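Local coordinates for lipid-transfer protein (Thermomonospora curvata, PDB 6OK1) that is a lipid-transfer protein of the thiolase superfamily, built on a thiolase-type fold, at residues 88-93 / 224-229. Sequence-based numbering, arbitrary orientation.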
loop_
_atom_site.group_PDB
_atom_site.type_symbol
_atom_site.label_atom_id
_atom_site.label_comp_id
_atom_site.label_asym_id
_atom_site.label_seq_id
_atom_site.Cartn_x
_atom_site.Cartn_y
_atom_site.Cartn_z
ATOM N N GLY A 88 8.050 7.160 -7.090
ATOM C CA GLY A 88 6.851 7.597 -6.400
ATOM C C GLY A 88 7.027 7.768 -4.905
ATOM O O GLY A 88 6.413 8.663 -4.311
ATOM N N THR A 89 7.874 6.944 -4.266
ATOM C CA THR A 89 8.064 7.130 -2.829
ATOM C C THR A 89 8.699 8.481 -2.559
ATOM O O THR A 89 8.352 9.174 -1.591
ATOM C CB THR A 89 8.908 6.017 -2.188
ATOM O OG1 THR A 89 10.270 6.093 -2.629
ATOM C CG2 THR A 89 8.306 4.640 -2.434
ATOM N N VAL A 90 9.604 8.903 -3.446
ATOM C CA VAL A 90 10.220 10.209 -3.299
ATOM C C VAL A 90 9.236 11.330 -3.644
ATOM O O VAL A 90 9.258 12.384 -3.002
ATOM C CB VAL A 90 11.493 10.283 -4.151
ATOM C CG1 VAL A 90 12.090 11.702 -4.093
ATOM C CG2 VAL A 90 12.517 9.269 -3.651
ATOM N N GLN A 91 8.375 11.143 -4.654
ATOM C CA GLN A 91 7.300 12.109 -4.883
ATOM C C GLN A 91 6.460 12.293 -3.629
ATOM O O GLN A 91 6.157 13.427 -3.232
ATOM C CB GLN A 91 6.399 11.695 -6.043
ATOM C CG GLN A 91 5.433 12.813 -6.399
ATOM C CD GLN A 91 4.319 12.351 -7.268
ATOM O OE1 GLN A 91 3.653 11.365 -6.950
ATOM N NE2 GLN A 91 4.083 13.049 -8.367
ATOM N N GLN A 92 6.049 11.177 -3.003
ATOM C CA GLN A 92 5.296 11.239 -1.752
ATOM C C GLN A 92 5.988 12.121 -0.730
ATOM O O GLN A 92 5.373 13.023 -0.151
ATOM C CB GLN A 92 5.089 9.828 -1.199
ATOM C CG GLN A 92 4.016 9.021 -1.899
ATOM C CD GLN A 92 2.632 9.436 -1.441
ATOM O OE1 GLN A 92 2.403 9.620 -0.241
ATOM N NE2 GLN A 92 1.740 9.655 -2.369
ATOM N N ALA A 93 7.271 11.880 -0.511
ATOM C CA ALA A 93 8.012 12.629 0.485
ATOM C C ALA A 93 8.084 14.103 0.115
ATOM O O ALA A 93 7.904 14.976 0.969
ATOM C CB ALA A 93 9.406 12.027 0.622
ATOM N N LEU A 224 16.475 6.727 1.693
ATOM C CA LEU A 224 16.680 8.074 1.161
ATOM C C LEU A 224 15.988 9.050 2.102
ATOM O O LEU A 224 14.837 8.815 2.464
ATOM C CB LEU A 224 16.073 8.224 -0.241
ATOM C CG LEU A 224 16.401 7.150 -1.281
ATOM C CD1 LEU A 224 15.413 7.173 -2.409
ATOM C CD2 LEU A 224 17.804 7.332 -1.844
ATOM N N VAL A 225 16.665 10.152 2.464
ATOM C CA VAL A 225 16.123 11.177 3.361
ATOM C C VAL A 225 15.750 12.411 2.546
ATOM O O VAL A 225 16.592 12.983 1.847
ATOM C CB VAL A 225 17.135 11.556 4.457
ATOM C CG1 VAL A 225 16.618 12.726 5.276
ATOM C CG2 VAL A 225 17.369 10.370 5.362
ATOM N N VAL A 226 14.497 12.844 2.671
ATOM C CA VAL A 226 13.978 13.991 1.932
ATOM C C VAL A 226 13.623 15.071 2.943
ATOM O O VAL A 226 12.962 14.791 3.949
ATOM C CB VAL A 226 12.753 13.585 1.085
ATOM C CG1 VAL A 226 12.119 14.801 0.354
ATOM C CG2 VAL A 226 13.155 12.515 0.051
ATOM N N VAL A 227 14.064 16.306 2.678
ATOM C CA VAL A 227 13.752 17.456 3.520
ATOM C C VAL A 227 13.435 18.638 2.614
ATOM O O VAL A 227 13.558 18.557 1.388
ATOM C CB VAL A 227 14.923 17.808 4.469
ATOM C CG1 VAL A 227 15.156 16.704 5.447
ATOM C CG2 VAL A 227 16.170 18.062 3.670
ATOM N N SER A 228 13.069 19.777 3.217
ATOM C CA SER A 228 12.929 20.963 2.391
ATOM C C SER A 228 14.286 21.354 1.814
ATOM O O SER A 228 15.344 21.081 2.391
ATOM C CB SER A 228 12.347 22.129 3.195
ATOM O OG SER A 228 13.310 22.603 4.117
ATOM N N THR A 229 14.256 22.017 0.661
ATOM C CA THR A 229 15.502 22.491 0.081
ATOM C C THR A 229 16.215 23.462 1.027
ATOM O O THR A 229 17.443 23.404 1.164
ATOM C CB THR A 229 15.222 23.116 -1.292
ATOM O OG1 THR A 229 14.765 22.084 -2.192
ATOM C CG2 THR A 229 16.466 23.738 -1.874
#
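A93 and V226 bring helix 88-93 and strand 224-228 closest together, their CA atoms lying 6.3 Å apart. The two axes run in roughly the same direction, inclined by 30° and separated by 9.1 Å at closest approach. The strand's alternation turns L224 and V226 toward the helix, which lies over that face of the sheet, while V225 and V227 face the other way. At the tightest point two beta carbons meet: A93 CB sits 3.7 Å from V226 CB, and the small methyl touches both branches of the valine, with A93 CB to V226 CG2 at 3.8 Å. One turn earlier, V90 reaches the strand with its two methyls divided between partners. Its CG2, placed anti to the carbonyl carbon by a chi1 of 175°, comes within 3.8 Å of L224 CD1, the two side chains crossing at about a right angle; CG1 makes a looser approach to V226 CG2. In the layered thiolase-type sandwich, helix 86-98 belongs to the buried helical layer, beside helix 348-359, and packs on the sheet of the N-terminal half, where strand 219-228 lies between strands 104-112 and 8-15. Backbone hydrogen bonds between L224 and C107 and between V226 and V105 tie the strand to the first of these neighbours, on which A93 also rests. The apolar layer continues through I242 of strand 240-248, which touches V90 and V226, and through I351 of helix 348-359, which packs on V90 and L224. Beyond the strand, S228 N-caps the following helix, its OG hydrogen-bonded to the backbone N of R231.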